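Local structure of TRAP-type transporter, periplasmic component (Cupriavidus necator, 4P8B) at residues 70-75 with 80-85; 281-284 with 289-292; 113-118 with 314-319; 57-62 with 264-269; 197-202 with 222-227. The protein binds (S)-2-acetolactate and probably delivers it, or related solutes, to a TRAP transporter for uptake from the periplasm. All blocks are in the same frame, centred on the assembly; numbering follows the deposited sequence.

Contact 1 (70-75 with 80-85); sequences PGTSLV and TREFSA
V75 meets R81, E82 and A85 where the loop after strand 66-69 turns back against the start of helix 82-88, part of a strand-loop-helix connection in a periplasmic solute-binding fold. In the loop backbone V75 N bonds to T72 O, closing the 3-10 turn at 73-74. R81, at the N-cap position of the helix, lies over V75. Its chain runs straight from CG to NE and passes V75 in the opposite direction, leaving V75 CB 3.8 Å above the guanidinium plane, offset toward the rim. R81 NH2 and V75 O are 3.2 Å apart, but the angle is too poor for a hydrogen bond; the polar grip on R81 is instead the salt bridge from its NE to D78. E82 takes a different course, its CG anti to the backbone N (chi1 -170°), and crosses T72 at about a right angle, with E82 OE2 3.5 Å from T72 CG2. Its buried carboxylate is held at both oxygens, OE2 by S36 and OE1 by W101. Packing is tightest one helical turn beyond R81, where V75 CG1 presses on A85 CB at 3.4 Å, shorter than the usual carbon contact.

Contact 2 (281-284 with 289-292); sequences KGLA and PAWK
L283 bridges A290 and W291, and its path can be traced atom by atom. CB leaves the backbone obliquely to segment 289-292 and meets nothing there within 4.2 Å. With chi1 at -67°, CG sits anti to the carbonyl carbon, which brings it to 4.1 Å from A290 CB. Of the two branches, CD2 does the touching: it lies 3.9 Å from A290 CB and also 3.9 Å from W291 CD1, so one methyl fills the angle between the alanine and the five-membered part of the indole. The methyl approaches that ring obliquely, and W291 NE1 is hardly farther than CD1. The indole is steadied from elsewhere by F221, whose ring meets it edge-to-face, while Q218 touches L283, A290 and W291 alike.

Beside this apolar cluster runs the polar link. A290 N donates to G282 O over 3.0 Å, with a nearly straight N-H...O angle of 164° and the donor tilted 26° from the carbonyl plane. The same oxygen lies 3.2 Å from P289 CD, and P289 N has no hydrogen to give. Having no side chain, G282, which has positive phi, lets the backbones close to 4.6 Å between its CA and that of A290. The site is the first turn of helix 289-295, where proline is common and N-H groups have no acceptor within the helix; here the loop carbonyl of G282 supplies one.

Contact 3 (113-118 with 314-319); sequences LPFLMP and KATAKV
P114 is the first residue of 113-118 to press on the other segment, and it does so against T316. The two side chains slide past each other in opposite directions: P114 CB is 3.5 Å from T316 OG1, and P114 CG is 3.7 Å from T316 CB. The hydroxyl is brought there by its torsion, T316 OG1 standing between the backbone N and the carbonyl carbon (chi1 55°). Farther along, P114 CG reaches V319 CG1 more loosely, at 4.4 Å. A water joins the two segments, donating to P114 O (2.9 Å) and to T316 OG1 (3.1 Å). Because T316 OG1 also bonds to the F312 and R313 carbonyls, the water meets a hydroxyl already engaged with the helix end behind it.

L113 to L116 form a type II beta turn, packed against the break between helix 306-315 and helix 317-327, where T316 leaves the first helix and sits directly before the second. F115 takes the positive phi (68°) expected at the third position of such a turn. The F115 side chain crosses that of T316 at about a right angle, with its ring edge nearest the hydroxyl: F115 CD2 lies 3.4 Å from T316 OG1, close to the ring plane. H309 meets the same ring edge-to-face. L116 then closes the turn with a weak bond from its N to L113 O.

Contact 4 (57-62 with 264-269); sequences KQRTNG and VKQAAV
R59 carries practically the whole contact alone, its extended side chain reaching toward Q266 and A267 from a backbone 8.4 Å away, measured from R59 CA to A267 CA. The chain is straight from CG to NE, and chi1 of -64° places CG anti to the carbonyl carbon, aimed at the helix opposite. Its end grazes the helical backbone without bonding to it: R59 NH1 comes to 3.8 Å from A267 CA, in an oblique approach. Q266 O lies at the guanidinium edge near its plane, but at 4.1 Å from R59 NH1 it is too far for a hydrogen bond. The side chain of Q266 joins through its aliphatic part, with CG 4.2 Å from R59 NH1.

What fixes the guanidinium lies one turn on along helix 258-279: R59 NH1 makes a salt bridge to D270 OD2, while Q266 NE2 bonds to D270 OD1. D270 thus takes a partner from each segment, one at either carboxylate oxygen.

R59 also marks where helix 44-59 stops. Beyond it the chain closes in a Schellman motif with N61 as C-prime residue at positive phi: G62 N returns to K57 O over 2.9 Å, and N61 N makes a weak bond to Q58 O. The contact lies at the C-terminal end of helix 44-59; W52, L55 and V56, earlier in that helix, also pack on A267, while V264 and A268 of helix 258-279 rest on L147 of strand 144-154.

Contact 5 (197-202 with 222-227); sequences MSWADA and AAAKLY. With X2X ((2S)-2-hydroxy-2-methyl-3-oxobutanoic acid), chain D.
S198 O receives A202 N over 2.9 Å, the shortest bond within these segments and the first i+4 backbone bond of helix 199-208. S198 OG, accepting from D201 N at 3.0 Å with an N-H...O angle of 160°, caps that helix and helps set the base from which W199 projects. Its CG stands anti to the backbone N (chi1 170°), sending the indole between bound acetolactate and segment 222-227.

The two sides of W199 do different work. The ligand methyl CAB lies 3.8 Å above one face of the indole, offset toward the rim, and W199 CB is 3.5 Å from ligand OAD. At the far edge, in the ring plane, A224 CB meets W199 CZ2 at 3.9 Å, while L226 CD2 approaches W199 CH2 obliquely at 4.4 Å. A Schellman motif, with K225 at positive phi, ends helix 218-223 here and turns the chain between these two apolar contacts.

W199 belongs to the acetolactate pocket, whose ligand is hydrogen-bonded by Q79, N100, R155, R176 and N216. Two of these also hydrogen-bond to segment 197-202: Q79 OE1 accepts from W199 N, and R176 NH2 bonds to M197 O. The indole lies among V220 of helix 218-223, N216 of strand 213-216 and the loop residue L39, while L226 packs back on F221 and on M206 of helix 199-208.

Contact 4 spans the longest stretch of chain, and contacts 1 and 5 are nested inside the loop it closes. Contact 3 encloses contacts 5 and 2 and interlocks with contact 4, their segments alternating although their centres lie about 39 Å apart. Helix 258-279, used by contact 4, is followed by the loop and helix 289-295 of contact 2. Helix 218-223 supplies part of contact 5 and also touches contact 2, the nearest atoms of the two being about 6 Å apart. Contact 5 lines the acetolactate pocket and contact 1 lies beside it, likewise about 6 Å from contact 5 at their nearest atoms; contacts 3 and 4 lie farther out, joining sequence-distant parts of the solute-binding fold.

Contact 1 (70-75 with 80-85)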
# COMPACT_ATOMS: atom_id res chain seq x y z
N PRO A 70 -15.95 2.42 1.76
CA PRO A 70 -14.71 2.46 2.55
C PRO A 70 -14.75 1.51 3.73
O PRO A 70 -15.79 0.96 4.10
CB PRO A 70 -14.64 3.92 2.99
CG PRO A 70 -16.07 4.36 3.06
CD PRO A 70 -16.77 3.63 1.95
N GLY A 71 -13.60 1.34 4.35
CA GLY A 71 -13.45 0.40 5.43
C GLY A 71 -13.46 -1.06 5.01
O GLY A 71 -13.53 -1.95 5.85
N THR A 72 -13.42 -1.31 3.71
CA THR A 72 -13.53 -2.67 3.18
C THR A 72 -14.79 -3.37 3.70
O THR A 72 -14.82 -4.57 3.91
CB THR A 72 -12.24 -3.55 3.40
OG1 THR A 72 -11.29 -2.89 4.23
CG2 THR A 72 -11.55 -3.80 2.10
N SER A 73 -15.87 -2.61 3.83
CA SER A 73 -17.11 -3.18 4.35
C SER A 73 -17.68 -4.29 3.48
O SER A 73 -18.37 -5.17 4.00
CB SER A 73 -18.19 -2.10 4.52
OG SER A 73 -18.63 -1.64 3.25
N LEU A 74 -17.38 -4.29 2.19
CA LEU A 74 -17.92 -5.32 1.32
C LEU A 74 -17.38 -6.71 1.65
O LEU A 74 -17.97 -7.71 1.24
CB LEU A 74 -17.67 -4.96 -0.15
CG LEU A 74 -18.51 -3.77 -0.64
CD1 LEU A 74 -18.04 -3.24 -1.99
CD2 LEU A 74 -19.95 -4.17 -0.73
N VAL A 75 -16.24 -6.76 2.34
CA VAL A 75 -15.72 -8.02 2.90
C VAL A 75 -15.64 -7.97 4.44
O VAL A 75 -14.77 -8.59 5.05
CB VAL A 75 -14.34 -8.43 2.28
CG1 VAL A 75 -14.55 -8.89 0.86
CG2 VAL A 75 -13.35 -7.28 2.34
N THR A 80 -7.70 -8.71 3.56
CA THR A 80 -6.82 -9.70 2.96
C THR A 80 -7.60 -10.76 2.21
O THR A 80 -6.99 -11.72 1.72
CB THR A 80 -5.83 -10.34 3.95
OG1 THR A 80 -6.52 -10.89 5.08
CG2 THR A 80 -4.81 -9.31 4.45
N ARG A 81 -8.91 -10.59 2.06
CA ARG A 81 -9.64 -11.38 1.07
C ARG A 81 -10.46 -10.50 0.13
O ARG A 81 -11.38 -10.97 -0.54
CB ARG A 81 -10.52 -12.44 1.73
CG ARG A 81 -11.60 -11.87 2.63
CD ARG A 81 -12.39 -13.01 3.26
NE ARG A 81 -13.37 -12.53 4.23
CZ ARG A 81 -14.60 -12.14 3.93
NH1 ARG A 81 -15.05 -12.19 2.68
NH2 ARG A 81 -15.42 -11.72 4.90
N GLU A 82 -10.12 -9.22 0.06
CA GLU A 82 -10.72 -8.32 -0.90
C GLU A 82 -10.51 -8.79 -2.35
O GLU A 82 -11.42 -8.70 -3.17
CB GLU A 82 -10.14 -6.92 -0.73
CG GLU A 82 -10.86 -5.84 -1.52
CD GLU A 82 -10.12 -4.50 -1.54
OE1 GLU A 82 -8.89 -4.49 -1.79
OE2 GLU A 82 -10.73 -3.44 -1.31
N PHE A 83 -9.31 -9.29 -2.68
CA PHE A 83 -9.05 -9.69 -4.06
C PHE A 83 -10.03 -10.76 -4.50
O PHE A 83 -10.55 -10.72 -5.62
CB PHE A 83 -7.61 -10.19 -4.24
CG PHE A 83 -7.25 -10.44 -5.66
CD1 PHE A 83 -6.89 -9.37 -6.47
CD2 PHE A 83 -7.28 -11.71 -6.21
CE1 PHE A 83 -6.55 -9.55 -7.77
CE2 PHE A 83 -6.94 -11.91 -7.54
CZ PHE A 83 -6.58 -10.82 -8.33
N SER A 84 -10.25 -11.76 -3.65
CA SER A 84 -11.17 -12.83 -4.02
C SER A 84 -12.58 -12.30 -4.26
O SER A 84 -13.29 -12.73 -5.17
CB SER A 84 -11.18 -13.92 -2.95
OG SER A 84 -9.87 -14.34 -2.65
N ALA A 85 -13.00 -11.33 -3.44
CA ALA A 85 -14.33 -10.74 -3.60
C ALA A 85 -14.43 -9.96 -4.92
O ALA A 85 -15.49 -9.96 -5.56
CB ALA A 85 -14.65 -9.84 -2.40

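Contact 2 (281-284 with 289-292)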
# COMPACT_ATOMS: atom_id res chain seq x y z
N LYS A 281 2.72 14.42 -0.92
CA LYS A 281 2.77 15.80 -0.46
C LYS A 281 3.73 15.94 0.74
O LYS A 281 3.61 15.23 1.73
CB LYS A 281 1.37 16.28 -0.08
CG LYS A 281 1.31 17.73 0.36
CD LYS A 281 -0.09 18.15 0.78
CE LYS A 281 -0.19 19.65 0.92
NZ LYS A 281 1.00 20.19 1.62
N GLY A 282 4.71 16.83 0.61
CA GLY A 282 5.68 17.07 1.68
C GLY A 282 6.64 15.92 1.96
O GLY A 282 7.31 15.94 3.00
N LEU A 283 6.76 14.97 1.04
CA LEU A 283 7.57 13.75 1.27
C LEU A 283 8.68 13.49 0.27
O LEU A 283 9.75 13.05 0.65
CB LEU A 283 6.68 12.51 1.27
CG LEU A 283 5.72 12.46 2.44
CD1 LEU A 283 4.65 11.41 2.18
CD2 LEU A 283 6.48 12.16 3.73
N ALA A 284 8.41 13.69 -1.01
CA ALA A 284 9.40 13.39 -2.04
C ALA A 284 10.28 14.61 -2.26
O ALA A 284 10.54 15.01 -3.40
CB ALA A 284 8.72 12.97 -3.33
N PRO A 289 9.08 17.97 4.94
CA PRO A 289 8.20 18.82 5.75
C PRO A 289 7.04 18.06 6.37
O PRO A 289 6.60 18.41 7.46
CB PRO A 289 7.65 19.84 4.73
CG PRO A 289 8.56 19.78 3.56
CD PRO A 289 9.18 18.43 3.54
N ALA A 290 6.54 17.01 5.70
CA ALA A 290 5.38 16.34 6.23
C ALA A 290 5.69 15.68 7.56
O ALA A 290 4.85 15.65 8.45
CB ALA A 290 4.85 15.34 5.22
N TRP A 291 6.88 15.11 7.70
CA TRP A 291 7.26 14.53 8.99
C TRP A 291 7.54 15.61 10.04
O TRP A 291 7.27 15.41 11.22
CB TRP A 291 8.44 13.55 8.83
CG TRP A 291 7.98 12.21 8.33
CD1 TRP A 291 8.34 11.60 7.15
CD2 TRP A 291 7.08 11.32 8.99
NE1 TRP A 291 7.70 10.38 7.04
CE2 TRP A 291 6.91 10.20 8.15
CE3 TRP A 291 6.37 11.38 10.19
CZ2 TRP A 291 6.09 9.13 8.51
CZ3 TRP A 291 5.54 10.32 10.53
CH2 TRP A 291 5.41 9.21 9.67
N LYS A 292 8.04 16.76 9.62
CA LYS A 292 8.21 17.87 10.56
C LYS A 292 6.86 18.30 11.11
O LYS A 292 6.75 18.70 12.27
CB LYS A 292 8.92 19.03 9.88
CG LYS A 292 10.37 18.71 9.54
CD LYS A 292 11.04 19.85 8.80
CE LYS A 292 12.47 19.49 8.40
NZ LYS A 292 13.11 20.56 7.58

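Contact 3 (113-118 with 314-319)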
# COMPACT_ATOMS: atom_id res chain seq x y z
N LEU A 113 9.29 -6.66 -0.47
CA LEU A 113 10.64 -7.14 -0.18
C LEU A 113 11.42 -6.09 0.59
O LEU A 113 11.53 -4.95 0.15
CB LEU A 113 11.38 -7.45 -1.47
CG LEU A 113 10.91 -8.67 -2.25
CD1 LEU A 113 11.55 -8.66 -3.64
CD2 LEU A 113 11.24 -9.95 -1.51
N PRO A 114 11.97 -6.46 1.75
CA PRO A 114 12.57 -5.42 2.60
C PRO A 114 13.81 -4.80 1.95
O PRO A 114 14.72 -5.50 1.53
CB PRO A 114 12.91 -6.18 3.90
CG PRO A 114 12.95 -7.64 3.50
CD PRO A 114 11.94 -7.78 2.39
N PHE A 115 13.79 -3.48 1.82
CA PHE A 115 14.90 -2.66 1.33
C PHE A 115 15.21 -2.87 -0.14
O PHE A 115 16.33 -2.70 -0.59
CB PHE A 115 16.12 -2.78 2.26
CG PHE A 115 15.78 -2.39 3.68
CD1 PHE A 115 15.64 -1.05 4.01
CD2 PHE A 115 15.48 -3.34 4.62
CE1 PHE A 115 15.27 -0.67 5.27
CE2 PHE A 115 15.11 -2.96 5.89
CZ PHE A 115 14.99 -1.63 6.19
N LEU A 116 14.17 -3.20 -0.91
CA LEU A 116 14.27 -3.22 -2.37
C LEU A 116 14.41 -1.83 -3.00
O LEU A 116 15.19 -1.64 -3.91
CB LEU A 116 13.04 -3.89 -2.98
CG LEU A 116 12.98 -3.93 -4.51
CD1 LEU A 116 14.03 -4.83 -5.12
CD2 LEU A 116 11.59 -4.38 -4.96
N MSE A 117 13.63 -0.86 -2.51
CA MSE A 117 13.48 0.42 -3.19
C MSE A 117 14.03 1.58 -2.37
O MSE A 117 13.47 1.92 -1.32
CB MSE A 117 12.00 0.69 -3.44
CG MSE A 117 11.34 -0.33 -4.35
SE MSE A 117 9.45 -0.06 -4.60
CE MSE A 117 8.83 -0.54 -2.83
N PRO A 118 15.10 2.23 -2.84
CA PRO A 118 15.69 3.31 -2.01
C PRO A 118 14.89 4.61 -1.97
O PRO A 118 15.06 5.38 -1.02
CB PRO A 118 17.03 3.59 -2.69
CG PRO A 118 17.36 2.35 -3.43
CD PRO A 118 16.04 1.75 -3.86
N LYS A 314 20.86 -5.67 5.82
CA LYS A 314 21.57 -6.92 6.02
C LYS A 314 20.80 -7.86 6.95
O LYS A 314 20.74 -9.06 6.70
CB LYS A 314 23.00 -6.62 6.50
CG LYS A 314 23.86 -6.07 5.33
CD LYS A 314 25.33 -5.84 5.64
CE LYS A 314 26.20 -6.20 4.43
NZ LYS A 314 27.21 -5.17 4.05
N ALA A 315 20.12 -7.31 7.95
CA ALA A 315 19.39 -8.14 8.89
C ALA A 315 18.18 -8.81 8.23
O ALA A 315 17.72 -9.85 8.68
CB ALA A 315 18.94 -7.33 10.09
N THR A 316 17.68 -8.21 7.16
CA THR A 316 16.49 -8.74 6.48
C THR A 316 16.82 -9.44 5.16
O THR A 316 15.91 -9.86 4.45
CB THR A 316 15.44 -7.63 6.23
OG1 THR A 316 16.03 -6.56 5.50
CG2 THR A 316 14.88 -7.11 7.55
N ALA A 317 18.10 -9.60 4.84
CA ALA A 317 18.50 -10.13 3.54
C ALA A 317 18.09 -11.59 3.30
O ALA A 317 17.81 -11.96 2.16
CB ALA A 317 20.00 -9.98 3.37
N LYS A 318 18.06 -12.41 4.35
CA LYS A 318 17.69 -13.81 4.18
C LYS A 318 16.20 -13.91 3.85
O LYS A 318 15.78 -14.72 3.03
CB LYS A 318 18.05 -14.63 5.43
N VAL A 319 15.39 -13.05 4.47
CA VAL A 319 13.97 -12.99 4.14
C VAL A 319 13.81 -12.54 2.68
O VAL A 319 13.03 -13.11 1.91
CB VAL A 319 13.21 -12.02 5.08
CG1 VAL A 319 11.82 -11.75 4.59
CG2 VAL A 319 13.17 -12.57 6.50
O HOH W 1 17.03 -6.96 2.54

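Contact 4 (57-62 with 264-269)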
# COMPACT_ATOMS: atom_id res chain seq x y z
N LYS A 57 -18.44 9.15 -13.68
CA LYS A 57 -19.81 9.61 -13.76
C LYS A 57 -19.89 10.76 -14.74
O LYS A 57 -20.72 10.74 -15.66
CB LYS A 57 -20.29 10.05 -12.38
CG LYS A 57 -21.80 10.27 -12.34
CD LYS A 57 -22.29 10.36 -10.91
CE LYS A 57 -22.35 11.80 -10.45
NZ LYS A 57 -23.64 12.41 -10.86
N GLN A 58 -19.04 11.76 -14.56
CA GLN A 58 -19.01 12.94 -15.42
C GLN A 58 -18.85 12.57 -16.89
O GLN A 58 -19.60 13.06 -17.73
CB GLN A 58 -17.86 13.86 -14.98
CG GLN A 58 -17.74 15.14 -15.79
CD GLN A 58 -16.80 16.15 -15.16
OE1 GLN A 58 -16.16 15.87 -14.14
NE2 GLN A 58 -16.69 17.33 -15.77
N ARG A 59 -17.90 11.69 -17.19
CA ARG A 59 -17.50 11.41 -18.57
C ARG A 59 -18.37 10.35 -19.25
O ARG A 59 -18.26 10.14 -20.47
CB ARG A 59 -16.02 11.01 -18.60
CG ARG A 59 -15.09 12.13 -18.15
CD ARG A 59 -13.65 11.65 -18.06
NE ARG A 59 -12.75 12.70 -17.57
CZ ARG A 59 -11.45 12.53 -17.31
NH1 ARG A 59 -10.86 11.36 -17.51
NH2 ARG A 59 -10.73 13.55 -16.87
N THR A 60 -19.22 9.69 -18.48
CA THR A 60 -20.22 8.79 -19.06
C THR A 60 -21.61 9.41 -19.07
O THR A 60 -22.60 8.69 -19.23
CB THR A 60 -20.31 7.45 -18.33
OG1 THR A 60 -20.73 7.65 -16.96
CG2 THR A 60 -18.96 6.74 -18.37
N ASN A 61 -21.68 10.71 -18.86
CA ASN A 61 -22.97 11.41 -18.89
C ASN A 61 -23.90 10.90 -17.79
O ASN A 61 -25.11 11.02 -17.90
CB ASN A 61 -23.64 11.24 -20.27
CG ASN A 61 -22.89 11.97 -21.38
OD1 ASN A 61 -22.35 13.05 -21.18
ND2 ASN A 61 -22.90 11.38 -22.60
N GLY A 62 -23.33 10.33 -16.73
CA GLY A 62 -24.14 9.84 -15.63
C GLY A 62 -24.51 8.37 -15.76
O GLY A 62 -25.20 7.83 -14.91
N VAL A 264 -13.49 4.69 -18.52
CA VAL A 264 -13.21 4.26 -17.16
C VAL A 264 -11.70 4.09 -16.93
O VAL A 264 -11.18 4.48 -15.87
CB VAL A 264 -13.98 2.97 -16.81
CG1 VAL A 264 -13.56 2.46 -15.42
CG2 VAL A 264 -15.48 3.25 -16.81
N LYS A 265 -11.00 3.54 -17.92
CA LYS A 265 -9.56 3.38 -17.87
C LYS A 265 -8.88 4.73 -17.82
O LYS A 265 -8.03 4.95 -16.96
CB LYS A 265 -9.06 2.58 -19.07
CG LYS A 265 -7.55 2.40 -19.10
CD LYS A 265 -7.15 1.34 -20.10
CE LYS A 265 -5.66 1.03 -20.02
NZ LYS A 265 -5.30 -0.21 -20.77
N GLN A 266 -9.23 5.66 -18.70
CA GLN A 266 -8.56 6.96 -18.66
C GLN A 266 -8.87 7.70 -17.35
O GLN A 266 -8.02 8.44 -16.82
CB GLN A 266 -8.94 7.82 -19.87
CG GLN A 266 -8.20 9.14 -19.93
CD GLN A 266 -6.69 8.95 -20.08
OE1 GLN A 266 -6.24 8.20 -20.94
NE2 GLN A 266 -5.91 9.61 -19.23
N ALA A 267 -10.07 7.52 -16.83
CA ALA A 267 -10.43 8.13 -15.56
C ALA A 267 -9.56 7.57 -14.43
O ALA A 267 -9.13 8.32 -13.55
CB ALA A 267 -11.90 7.93 -15.27
N ALA A 268 -9.29 6.26 -14.46
CA ALA A 268 -8.39 5.65 -13.49
C ALA A 268 -6.96 6.20 -13.62
O ALA A 268 -6.30 6.48 -12.62
CB ALA A 268 -8.39 4.15 -13.65
N VAL A 269 -6.49 6.36 -14.85
CA VAL A 269 -5.16 6.93 -15.08
C VAL A 269 -5.05 8.35 -14.53
O VAL A 269 -4.09 8.68 -13.84
CB VAL A 269 -4.84 6.89 -16.59
CG1 VAL A 269 -3.59 7.74 -16.92
CG2 VAL A 269 -4.65 5.44 -17.02

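Contact 5 (197-202 with 222-227)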
# COMPACT_ATOMS: atom_id res chain seq x y z
N MSE A 197 -3.27 -8.06 11.75
CA MSE A 197 -4.68 -7.72 11.82
C MSE A 197 -5.05 -6.65 10.82
O MSE A 197 -4.20 -5.94 10.30
CB MSE A 197 -5.06 -7.29 13.23
CG MSE A 197 -4.47 -5.98 13.62
SE MSE A 197 -4.54 -5.62 15.56
CE MSE A 197 -3.22 -6.86 16.12
N SER A 198 -6.34 -6.60 10.50
CA SER A 198 -6.86 -5.62 9.57
C SER A 198 -6.65 -4.20 10.05
O SER A 198 -6.40 -3.95 11.24
CB SER A 198 -8.36 -5.83 9.37
OG SER A 198 -9.04 -5.50 10.59
N TRP A 199 -6.78 -3.25 9.14
CA TRP A 199 -6.68 -1.85 9.48
C TRP A 199 -7.75 -1.50 10.55
O TRP A 199 -7.45 -0.80 11.51
CB TRP A 199 -6.85 -0.99 8.24
CG TRP A 199 -7.00 0.47 8.51
CD1 TRP A 199 -8.12 1.22 8.35
CD2 TRP A 199 -6.00 1.34 9.05
NE1 TRP A 199 -7.87 2.52 8.72
CE2 TRP A 199 -6.58 2.62 9.16
CE3 TRP A 199 -4.68 1.17 9.44
CZ2 TRP A 199 -5.87 3.72 9.63
CZ3 TRP A 199 -3.97 2.27 9.92
CH2 TRP A 199 -4.59 3.53 10.01
N ALA A 200 -8.96 -2.03 10.41
CA ALA A 200 -9.98 -1.75 11.42
C ALA A 200 -9.52 -2.24 12.80
O ALA A 200 -9.64 -1.55 13.83
CB ALA A 200 -11.31 -2.40 11.05
N ASP A 201 -9.02 -3.46 12.84
CA ASP A 201 -8.65 -4.06 14.12
C ASP A 201 -7.40 -3.40 14.75
O ASP A 201 -7.22 -3.42 15.97
CB ASP A 201 -8.47 -5.57 13.94
CG ASP A 201 -9.79 -6.31 13.85
OD1 ASP A 201 -10.83 -5.73 14.23
OD2 ASP A 201 -9.77 -7.49 13.45
N ALA A 202 -6.56 -2.82 13.91
CA ALA A 202 -5.39 -2.14 14.42
C ALA A 202 -5.72 -0.97 15.32
O ALA A 202 -4.97 -0.69 16.26
CB ALA A 202 -4.54 -1.67 13.25
N ALA A 222 -0.68 10.48 9.39
CA ALA A 222 -1.22 11.83 9.61
C ALA A 222 -2.74 11.87 9.63
O ALA A 222 -3.33 12.41 10.55
CB ALA A 222 -0.68 12.78 8.56
N ALA A 223 -3.39 11.29 8.62
CA ALA A 223 -4.84 11.43 8.49
C ALA A 223 -5.56 10.60 9.55
O ALA A 223 -6.66 10.97 9.96
CB ALA A 223 -5.30 11.04 7.10
N ALA A 224 -4.95 9.51 10.00
CA ALA A 224 -5.49 8.73 11.10
C ALA A 224 -5.02 9.27 12.46
O ALA A 224 -5.41 8.73 13.49
CB ALA A 224 -5.09 7.27 10.95
N LYS A 225 -4.20 10.32 12.46
CA LYS A 225 -3.73 10.95 13.71
C LYS A 225 -3.17 9.92 14.66
O LYS A 225 -3.53 9.88 15.84
CB LYS A 225 -4.87 11.73 14.36
CG LYS A 225 -5.41 12.82 13.48
CD LYS A 225 -6.34 13.74 14.24
CE LYS A 225 -6.68 14.96 13.41
NZ LYS A 225 -7.49 14.63 12.22
N LEU A 226 -2.21 9.11 14.19
CA LEU A 226 -1.82 7.94 14.97
C LEU A 226 -1.07 8.31 16.24
O LEU A 226 -1.01 7.52 17.17
CB LEU A 226 -1.02 6.94 14.13
CG LEU A 226 -1.85 6.25 13.05
CD1 LEU A 226 -0.97 5.19 12.37
CD2 LEU A 226 -3.08 5.61 13.59
N TYR A 227 -0.56 9.54 16.30
CA TYR A 227 0.04 10.03 17.53
C TYR A 227 -0.97 10.09 18.67
O TYR A 227 -0.58 10.12 19.83
CB TYR A 227 0.68 11.42 17.34
CG TYR A 227 -0.17 12.38 16.57
CD1 TYR A 227 -1.12 13.19 17.19
CD2 TYR A 227 -0.05 12.46 15.19
CE1 TYR A 227 -1.92 14.05 16.44
CE2 TYR A 227 -0.83 13.31 14.45
CZ TYR A 227 -1.76 14.10 15.06
OH TYR A 227 -2.53 14.95 14.30
OAD X2X D . -3.85 -1.85 6.73
CAH X2X D . -3.03 -0.92 6.44
OAE X2X D . -2.04 -0.67 7.19
CAI X2X D . -3.21 -0.12 5.20
CAB X2X D . -4.44 0.74 5.37
OAF X2X D . -2.04 0.58 4.87
CAG X2X D . -3.42 -1.12 4.11
OAC X2X D . -4.55 -1.39 3.72
CAA X2X D . -2.24 -1.83 3.52